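Local coordinates for protein cyclic UMP-AMP synthase (Rhodothermus marinus SG0.5JP17-172, PDB 6E0K) that joins UTP and ATP into the cyclic dinucleotide 3',3'-cUAMP, a second messenger that triggers abortive infection in CBASS antiphage defence, at residues Lys178-Met192 and Leu219-Phe231. Numbering follows the deposited sequence.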
ATOM      1  N   LYS A 178      -4.412  13.394   4.900  1.00 11.95           N
ATOM      2  CA  LYS A 178      -5.285  13.854   3.831  1.00 11.82           C
ATOM      3  C   LYS A 178      -6.741  13.556   4.161  1.00 11.77           C
ATOM      4  O   LYS A 178      -7.628  14.367   3.871  1.00 13.27           O
ATOM      5  CB  LYS A 178      -4.883  13.199   2.505  1.00 11.68           C
ATOM      6  CG  LYS A 178      -5.614  13.775   1.308  1.00 11.82           C
ATOM      7  CD  LYS A 178      -5.107  13.138   0.017  1.00 11.67           C
ATOM      8  CE  LYS A 178      -5.727  13.799  -1.208  1.00 12.51           C
ATOM      9  NZ  LYS A 178      -5.108  15.167  -1.433  1.00 12.74           N
ATOM     10  N   ASN A 179      -7.006  12.411   4.800  1.00 11.62           N
ATOM     11  CA  ASN A 179      -8.388  12.111   5.162  1.00 11.71           C
ATOM     12  C   ASN A 179      -8.914  13.115   6.179  1.00 15.19           C
ATOM     13  O   ASN A 179     -10.064  13.551   6.087  1.00 14.15           O
ATOM     14  CB  ASN A 179      -8.517  10.681   5.707  1.00 12.07           C
ATOM     15  CG  ASN A 179      -9.938  10.142   5.580  1.00 11.43           C
ATOM     16  OD1 ASN A 179     -10.540  10.226   4.515  1.00 11.51           O
ATOM     17  ND2 ASN A 179     -10.485   9.613   6.679  1.00 14.22           N
ATOM     18  N   GLN A 180      -8.087  13.500   7.156  1.00 12.06           N
ATOM     19  CA  GLN A 180      -8.514  14.503   8.127  1.00 13.35           C
ATOM     20  C   GLN A 180      -8.831  15.819   7.444  1.00 16.50           C
ATOM     21  O   GLN A 180      -9.848  16.460   7.744  1.00 20.82           O
ATOM     22  CB  GLN A 180      -7.437  14.704   9.197  1.00 14.19           C
ATOM     23  CG  GLN A 180      -7.146  13.460  10.011  1.00 17.98           C
ATOM     24  CD  GLN A 180      -8.369  12.954  10.743  1.00 24.93           C
ATOM     25  OE1 GLN A 180      -9.033  12.013  10.306  1.00 36.37           O
ATOM     26  NE2 GLN A 180      -8.676  13.579  11.862  1.00 25.03           N
ATOM     27  N   GLN A 181      -7.995  16.219   6.485  1.00 12.43           N
ATOM     28  CA  GLN A 181      -8.116  17.529   5.860  1.00 14.75           C
ATOM     29  C   GLN A 181      -9.199  17.598   4.787  1.00 16.33           C
ATOM     30  O   GLN A 181      -9.585  18.700   4.378  1.00 18.04           O
ATOM     31  CB  GLN A 181      -6.759  17.916   5.282  1.00 14.76           C
ATOM     32  CG  GLN A 181      -5.759  18.200   6.386  1.00 20.90           C
ATOM     33  CD  GLN A 181      -5.690  19.666   6.659  1.00 26.98           C
ATOM     34  OE1 GLN A 181      -4.930  20.379   6.011  1.00 21.11           O
ATOM     35  NE2 GLN A 181      -6.530  20.145   7.578  1.00 22.02           N
ATOM     36  N   THR A 182      -9.714  16.456   4.334  1.00 13.29           N
ATOM     37  CA  THR A 182     -10.848  16.405   3.422  1.00 13.27           C
ATOM     38  C   THR A 182     -12.149  16.081   4.137  1.00 12.31           C
ATOM     39  O   THR A 182     -13.074  15.573   3.503  1.00 15.49           O
ATOM     40  CB  THR A 182     -10.615  15.362   2.326  1.00 12.02           C
ATOM     41  OG1 THR A 182     -10.341  14.093   2.938  1.00 12.79           O
ATOM     42  CG2 THR A 182      -9.454  15.756   1.429  1.00 12.92           C
ATOM     43  N   ASN A 183     -12.235  16.362   5.441  1.00 15.22           N
ATOM     44  CA  ASN A 183     -13.421  16.042   6.234  1.00 15.04           C
ATOM     45  C   ASN A 183     -13.858  14.598   6.018  1.00 14.85           C
ATOM     46  O   ASN A 183     -15.048  14.295   5.915  1.00 14.35           O
ATOM     47  CB  ASN A 183     -14.559  17.018   5.951  1.00 17.39           C
ATOM     48  CG  ASN A 183     -14.211  18.430   6.380  1.00 33.48           C
ATOM     49  OD1 ASN A 183     -13.818  19.266   5.561  1.00 40.53           O
ATOM     50  ND2 ASN A 183     -14.317  18.691   7.675  1.00 35.18           N
ATOM     51  N   GLU A 184     -12.866  13.707   5.939  1.00 13.22           N
ATOM     52  CA  GLU A 184     -13.032  12.259   5.919  1.00 12.01           C
ATOM     53  C   GLU A 184     -13.611  11.751   4.606  1.00 13.91           C
ATOM     54  O   GLU A 184     -14.145  10.640   4.547  1.00 13.34           O
ATOM     55  CB  GLU A 184     -13.854  11.787   7.130  1.00 14.64           C
ATOM     56  CG  GLU A 184     -13.169  12.202   8.436  1.00 17.03           C
ATOM     57  CD  GLU A 184     -13.941  11.818   9.684  1.00 31.98           C
ATOM     58  OE1 GLU A 184     -14.983  12.442   9.958  1.00 33.08           O
ATOM     59  OE2 GLU A 184     -13.493  10.893  10.389  1.00 41.24           O
ATOM     60  N   TRP A 185     -13.462  12.519   3.526  1.00 11.94           N
ATOM     61  CA  TRP A 185     -13.913  12.086   2.214  1.00 11.67           C
ATOM     62  C   TRP A 185     -12.855  11.331   1.421  1.00 11.49           C
ATOM     63  O   TRP A 185     -13.206  10.630   0.466  1.00 13.11           O
ATOM     64  CB  TRP A 185     -14.366  13.290   1.382  1.00 14.65           C
ATOM     65  CG  TRP A 185     -15.770  13.730   1.696  1.00 13.78           C
ATOM     66  CD1 TRP A 185     -16.167  14.564   2.708  1.00 17.82           C
ATOM     67  CD2 TRP A 185     -16.960  13.339   1.009  1.00 13.99           C
ATOM     68  NE1 TRP A 185     -17.534  14.729   2.676  1.00 17.12           N
ATOM     69  CE2 TRP A 185     -18.043  13.990   1.641  1.00 16.36           C
ATOM     70  CE3 TRP A 185     -17.215  12.515  -0.091  1.00 14.84           C
ATOM     71  CZ2 TRP A 185     -19.358  13.828   1.219  1.00 18.39           C
ATOM     72  CZ3 TRP A 185     -18.524  12.365  -0.516  1.00 16.37           C
ATOM     73  CH2 TRP A 185     -19.579  13.019   0.137  1.00 15.84           C
ATOM     74  N   TYR A 186     -11.575  11.474   1.774  1.00  9.54           N
ATOM     75  CA  TYR A 186     -10.523  10.886   0.948  1.00 10.71           C
ATOM     76  C   TYR A 186     -10.630   9.361   0.883  1.00 10.84           C
ATOM     77  O   TYR A 186     -10.624   8.778  -0.205  1.00 10.61           O
ATOM     78  CB  TYR A 186      -9.150  11.325   1.473  1.00  9.38           C
ATOM     79  CG  TYR A 186      -7.971  10.724   0.737  1.00 10.83           C
ATOM     80  CD1 TYR A 186      -7.859  10.843  -0.650  1.00  9.65           C
ATOM     81  CD2 TYR A 186      -6.955  10.058   1.422  1.00 11.12           C
ATOM     82  CE1 TYR A 186      -6.784  10.303  -1.323  1.00  9.89           C
ATOM     83  CE2 TYR A 186      -5.877   9.510   0.754  1.00 10.74           C
ATOM     84  CZ  TYR A 186      -5.800   9.643  -0.630  1.00 11.09           C
ATOM     85  OH  TYR A 186      -4.725   9.083  -1.280  1.00 13.30           O
ATOM     86  N   LYS A 187     -10.748   8.698   2.026  1.00 10.78           N
ATOM     87  CA  LYS A 187     -10.754   7.235   1.976  1.00 10.48           C
ATOM     88  C   LYS A 187     -12.037   6.690   1.346  1.00  9.76           C
ATOM     89  O   LYS A 187     -11.957   5.762   0.533  1.00 10.71           O
ATOM     90  CB  LYS A 187     -10.534   6.644   3.375  1.00 11.32           C
ATOM     91  CG  LYS A 187      -9.207   7.058   3.984  1.00 16.26           C
ATOM     92  CD  LYS A 187      -8.037   6.709   3.098  1.00 17.51           C
ATOM     93  CE  LYS A 187      -6.721   7.058   3.783  1.00 18.63           C
ATOM     94  NZ  LYS A 187      -6.565   6.343   5.088  1.00 17.04           N
ATOM     95  N   PRO A 188     -13.233   7.210   1.665  1.00 10.26           N
ATOM     96  CA  PRO A 188     -14.419   6.754   0.918  1.00 12.38           C
ATOM     97  C   PRO A 188     -14.288   6.969  -0.574  1.00  9.39           C
ATOM     98  O   PRO A 188     -14.805   6.162  -1.357  1.00 11.01           O
ATOM     99  CB  PRO A 188     -15.567   7.591   1.508  1.00 11.91           C
ATOM    100  CG  PRO A 188     -15.089   7.946   2.903  1.00 13.21           C
ATOM    101  CD  PRO A 188     -13.593   8.123   2.769  1.00 12.50           C
ATOM    102  N   THR A 189     -13.610   8.039  -0.993  1.00  9.69           N
ATOM    103  CA  THR A 189     -13.456   8.287  -2.421  1.00 11.13           C
ATOM    104  C   THR A 189     -12.544   7.247  -3.058  1.00 12.89           C
ATOM    105  O   THR A 189     -12.830   6.755  -4.157  1.00 11.20           O
ATOM    106  CB  THR A 189     -12.927   9.709  -2.652  1.00 11.72           C
ATOM    107  OG1 THR A 189     -13.911  10.646  -2.182  1.00 11.89           O
ATOM    108  CG2 THR A 189     -12.698   9.962  -4.143  1.00 14.52           C
ATOM    109  N   ILE A 190     -11.446   6.889  -2.385  1.00 11.26           N
ATOM    110  CA  ILE A 190     -10.602   5.805  -2.877  1.00  9.56           C
ATOM    111  C   ILE A 190     -11.424   4.541  -3.060  1.00 10.55           C
ATOM    112  O   ILE A 190     -11.333   3.859  -4.089  1.00 11.08           O
ATOM    113  CB  ILE A 190      -9.429   5.551  -1.919  1.00  8.92           C
ATOM    114  CG1 ILE A 190      -8.437   6.716  -1.955  1.00 10.62           C
ATOM    115  CG2 ILE A 190      -8.726   4.250  -2.287  1.00 11.61           C
ATOM    116  CD1 ILE A 190      -7.377   6.574  -0.854  1.00 11.04           C
ATOM    117  N   ARG A 191     -12.244   4.212  -2.064  1.00  9.68           N
ATOM    118  CA  ARG A 191     -13.015   2.976  -2.151  1.00  8.33           C
ATOM    119  C   ARG A 191     -14.034   3.043  -3.276  1.00  9.94           C
ATOM    120  O   ARG A 191     -14.237   2.054  -3.986  1.00 10.85           O
ATOM    121  CB  ARG A 191     -13.696   2.680  -0.812  1.00  9.59           C
ATOM    122  CG  ARG A 191     -12.658   2.469   0.305  1.00 10.36           C
ATOM    123  CD  ARG A 191     -13.284   1.930   1.590  1.00 12.93           C
ATOM    124  NE  ARG A 191     -14.381   2.776   2.056  1.00 11.88           N
ATOM    125  CZ  ARG A 191     -14.310   3.630   3.077  1.00 11.29           C
ATOM    126  NH1 ARG A 191     -13.201   3.750   3.798  1.00 12.48           N
ATOM    127  NH2 ARG A 191     -15.386   4.358   3.391  1.00 14.84           N
ATOM    128  N   MET A 192     -14.674   4.203  -3.450  1.00 10.29           N
ATOM    129  CA  MET A 192     -15.596   4.402  -4.568  1.00 10.60           C
ATOM    130  C   MET A 192     -14.919   4.096  -5.898  1.00 10.72           C
ATOM    131  O   MET A 192     -15.453   3.345  -6.719  1.00 11.65           O
ATOM    132  CB  MET A 192     -16.120   5.832  -4.559  1.00 10.82           C
ATOM    133  CG  MET A 192     -17.051   6.127  -5.744  1.00 10.52           C
ATOM    134  SD  MET A 192     -17.413   7.883  -5.909  1.00 13.04           S
ATOM    135  CE  MET A 192     -15.820   8.534  -6.432  1.00 16.49           C
ATOM    136  N   LEU A 219      -4.760   9.219  -6.518  1.00 10.62           N
ATOM    137  CA  LEU A 219      -5.732  10.080  -5.851  1.00 10.71           C
ATOM    138  C   LEU A 219      -5.090  10.954  -4.782  1.00  9.93           C
ATOM    139  O   LEU A 219      -5.583  12.063  -4.511  1.00 11.32           O
ATOM    140  CB  LEU A 219      -6.835   9.208  -5.244  1.00 11.07           C
ATOM    141  CG  LEU A 219      -7.658   8.486  -6.319  1.00 11.97           C
ATOM    142  CD1 LEU A 219      -8.563   7.414  -5.697  1.00 12.04           C
ATOM    143  CD2 LEU A 219      -8.488   9.462  -7.162  1.00 13.92           C
ATOM    144  N   TYR A 220      -3.998  10.489  -4.173  1.00 11.45           N
ATOM    145  CA  TYR A 220      -3.313  11.299  -3.173  1.00 14.70           C
ATOM    146  C   TYR A 220      -2.854  12.631  -3.751  1.00 12.71           C
ATOM    147  O   TYR A 220      -2.794  13.639  -3.033  1.00 12.72           O
ATOM    148  CB  TYR A 220      -2.120  10.527  -2.607  1.00 13.23           C
ATOM    149  CG  TYR A 220      -1.406  11.304  -1.537  1.00 13.28           C
ATOM    150  CD1 TYR A 220      -1.917  11.371  -0.251  1.00 13.74           C
ATOM    151  CD2 TYR A 220      -0.233  11.983  -1.821  1.00 16.98           C
ATOM    152  CE1 TYR A 220      -1.277  12.090   0.731  1.00 14.89           C
ATOM    153  CE2 TYR A 220       0.413  12.711  -0.839  1.00 16.84           C
ATOM    154  CZ  TYR A 220      -0.112  12.755   0.424  1.00 17.65           C
ATOM    155  OH  TYR A 220       0.528  13.479   1.406  1.00 22.55           O
ATOM    156  N   ASN A 221      -2.550  12.660  -5.045  1.00 11.39           N
ATOM    157  CA  ASN A 221      -2.047  13.871  -5.680  1.00 11.90           C
ATOM    158  C   ASN A 221      -3.130  14.882  -6.029  1.00 13.91           C
ATOM    159  O   ASN A 221      -2.793  16.008  -6.432  1.00 15.99           O
ATOM    160  CB  ASN A 221      -1.273  13.488  -6.936  1.00 13.95           C
ATOM    161  CG  ASN A 221       0.109  12.991  -6.617  1.00 15.13           C
ATOM    162  OD1 ASN A 221       1.033  13.788  -6.524  1.00 16.84           O
ATOM    163  ND2 ASN A 221       0.258  11.683  -6.403  1.00 15.28           N
ATOM    164  N   VAL A 222      -4.394  14.525  -5.859  1.00 11.69           N
ATOM    165  CA  VAL A 222      -5.504  15.404  -6.230  1.00 11.73           C
ATOM    166  C   VAL A 222      -5.721  16.420  -5.114  1.00 12.71           C
ATOM    167  O   VAL A 222      -5.715  16.035  -3.935  1.00 13.12           O
ATOM    168  CB  VAL A 222      -6.762  14.576  -6.465  1.00 11.58           C
ATOM    169  CG1 VAL A 222      -7.953  15.471  -6.804  1.00 14.46           C
ATOM    170  CG2 VAL A 222      -6.537  13.551  -7.568  1.00 11.29           C
ATOM    171  N   PRO A 223      -5.924  17.706  -5.430  1.00 12.75           N
ATOM    172  CA  PRO A 223      -6.132  18.708  -4.374  1.00 12.77           C
ATOM    173  C   PRO A 223      -7.288  18.339  -3.456  1.00 13.44           C
ATOM    174  O   PRO A 223      -8.280  17.749  -3.885  1.00 13.82           O
ATOM    175  CB  PRO A 223      -6.433  19.993  -5.154  1.00 14.44           C
ATOM    176  CG  PRO A 223      -5.756  19.796  -6.480  1.00 15.02           C
ATOM    177  CD  PRO A 223      -5.918  18.321  -6.775  1.00 16.14           C
ATOM    178  N   ASP A 224      -7.142  18.696  -2.170  1.00 14.00           N
ATOM    179  CA  ASP A 224      -8.158  18.346  -1.177  1.00 12.78           C
ATOM    180  C   ASP A 224      -9.528  18.909  -1.537  1.00 15.27           C
ATOM    181  O   ASP A 224     -10.556  18.315  -1.180  1.00 14.53           O
ATOM    182  CB  ASP A 224      -7.736  18.843   0.214  1.00 14.83           C
ATOM    183  CG  ASP A 224      -6.551  18.089   0.773  1.00 16.64           C
ATOM    184  OD1 ASP A 224      -6.206  17.019   0.220  1.00 18.76           O
ATOM    185  OD2 ASP A 224      -5.959  18.563   1.770  1.00 15.76           O
ATOM    186  N   SER A 225      -9.562  20.049  -2.242  1.00 17.69           N
ATOM    187  CA  SER A 225     -10.815  20.706  -2.611  1.00 16.84           C
ATOM    188  C   SER A 225     -11.704  19.843  -3.497  1.00 16.73           C
ATOM    189  O   SER A 225     -12.906  20.114  -3.597  1.00 22.43           O
ATOM    190  CB  SER A 225     -10.516  22.022  -3.324  1.00 23.39           C
ATOM    191  OG  SER A 225      -9.574  21.816  -4.375  1.00 25.24           O
ATOM    192  N   LYS A 226     -11.149  18.825  -4.156  1.00 15.33           N
ATOM    193  CA  LYS A 226     -11.948  17.980  -5.038  1.00 14.17           C
ATOM    194  C   LYS A 226     -12.747  16.927  -4.282  1.00 15.17           C
ATOM    195  O   LYS A 226     -13.651  16.315  -4.866  1.00 15.84           O
ATOM    196  CB  LYS A 226     -11.038  17.301  -6.074  1.00 15.89           C
ATOM    197  CG  LYS A 226     -10.130  18.288  -6.824  1.00 16.69           C
ATOM    198  CD  LYS A 226     -10.931  19.385  -7.494  1.00 18.26           C
ATOM    199  CE  LYS A 226     -10.018  20.361  -8.217  1.00 22.73           C
ATOM    200  NZ  LYS A 226     -10.822  21.437  -8.842  1.00 23.53           N
ATOM    201  N   PHE A 227     -12.464  16.715  -2.998  1.00 13.46           N
ATOM    202  CA  PHE A 227     -13.100  15.651  -2.229  1.00 14.65           C
ATOM    203  C   PHE A 227     -14.151  16.267  -1.316  1.00 18.40           C
ATOM    204  O   PHE A 227     -13.806  17.017  -0.397  1.00 21.98           O
ATOM    205  CB  PHE A 227     -12.064  14.897  -1.390  1.00 14.85           C
ATOM    206  CG  PHE A 227     -10.976  14.246  -2.196  1.00 11.83           C
ATOM    207  CD1 PHE A 227      -9.835  14.950  -2.554  1.00 12.99           C
ATOM    208  CD2 PHE A 227     -11.076  12.911  -2.566  1.00 11.08           C
ATOM    209  CE1 PHE A 227      -8.835  14.341  -3.298  1.00 13.25           C
ATOM    210  CE2 PHE A 227     -10.090  12.304  -3.308  1.00 11.33           C
ATOM    211  CZ  PHE A 227      -8.955  13.012  -3.667  1.00 14.06           C
ATOM    212  N   GLY A 228     -15.413  15.950  -1.538  1.00 12.53           N
ATOM    213  CA  GLY A 228     -16.429  16.434  -0.618  1.00 14.10           C
ATOM    214  C   GLY A 228     -17.740  16.730  -1.319  1.00 14.41           C
ATOM    215  O   GLY A 228     -17.878  16.576  -2.527  1.00 18.22           O
ATOM    216  N   GLY A 229     -18.709  17.163  -0.512  1.00 19.39           N
ATOM    217  CA  GLY A 229     -20.018  17.525  -1.025  1.00 18.34           C
ATOM    218  C   GLY A 229     -20.929  16.339  -1.255  1.00 21.79           C
ATOM    219  O   GLY A 229     -21.791  16.018  -0.428  1.00 19.80           O
ATOM    220  N   THR A 230     -20.765  15.695  -2.404  1.00 18.00           N
ATOM    221  CA  THR A 230     -21.464  14.464  -2.726  1.00 17.25           C
ATOM    222  C   THR A 230     -20.488  13.557  -3.446  1.00 13.78           C
ATOM    223  O   THR A 230     -19.443  14.000  -3.929  1.00 15.10           O
ATOM    224  CB  THR A 230     -22.691  14.690  -3.620  1.00 18.39           C
ATOM    225  OG1 THR A 230     -22.272  15.191  -4.897  1.00 19.74           O
ATOM    226  CG2 THR A 230     -23.664  15.672  -2.989  1.00 21.00           C
ATOM    227  N   PHE A 231     -20.848  12.280  -3.559  1.00 14.57           N
ATOM    228  CA  PHE A 231     -19.980  11.396  -4.323  1.00 14.85           C
ATOM    229  C   PHE A 231     -20.021  11.723  -5.809  1.00 15.77           C
ATOM    230  O   PHE A 231     -19.010  11.561  -6.490  1.00 14.37           O
ATOM    231  CB  PHE A 231     -20.330   9.935  -4.043  1.00 14.71           C
ATOM    232  CG  PHE A 231     -19.846   9.475  -2.705  1.00 15.58           C
ATOM    233  CD1 PHE A 231     -18.496   9.235  -2.502  1.00 13.37           C
ATOM    234  CD2 PHE A 231     -20.719   9.328  -1.645  1.00 18.03           C
ATOM    235  CE1 PHE A 231     -18.018   8.831  -1.264  1.00 15.81           C
ATOM    236  CE2 PHE A 231     -20.250   8.933  -0.396  1.00 17.05           C
ATOM    237  CZ  PHE A 231     -18.906   8.679  -0.205  1.00 15.20           C
TER
HETATM  238  O   HOH W   1     -14.568  17.904   2.138  1.00 27.66           O
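Phe227 fills the hollow formed by Lys178, Thr182, Tyr186 and Thr189: Tyr186 brings its edge to the Phe227 face in a T-shaped pair (planes at 86°), while Thr189 CG2 lies 3.6 Å from Phe227 CE2 at the ring edge. Alongside, Gly228 CA lies over one face of Trp185, 3.5 Å from the centroid of the five-membered ring, a CH-pi contact; its backbone angles are ones that call for glycine. The far corner of the indole, CZ3, stands over the centre of the Phe231 ring, edge-to-face with planes at 52°; Pro188 CB abuts the edge of that phenyl, and Met192 SD makes an oblique Met-aromatic contact, 3.8 Å from Phe231 CD1. At the other end, Lys178 runs extended across the face of Tyr186, then bends at chi4 (74°), bringing NZ to Asp224 OD1 in a 2.7 Å salt bridge and to Val222 O, also at 2.7 Å. The Tyr186 hydroxyl, beside Tyr220 CB, bonds to Gln253. A Schellman motif at Asn183 ends helix 168-181, and a type I' beta turn, Thr182-Trp185, leads into helix 186-202. This corner packs on the link between helices 212-220 and 231-244 in the helical part of the CD-NTase.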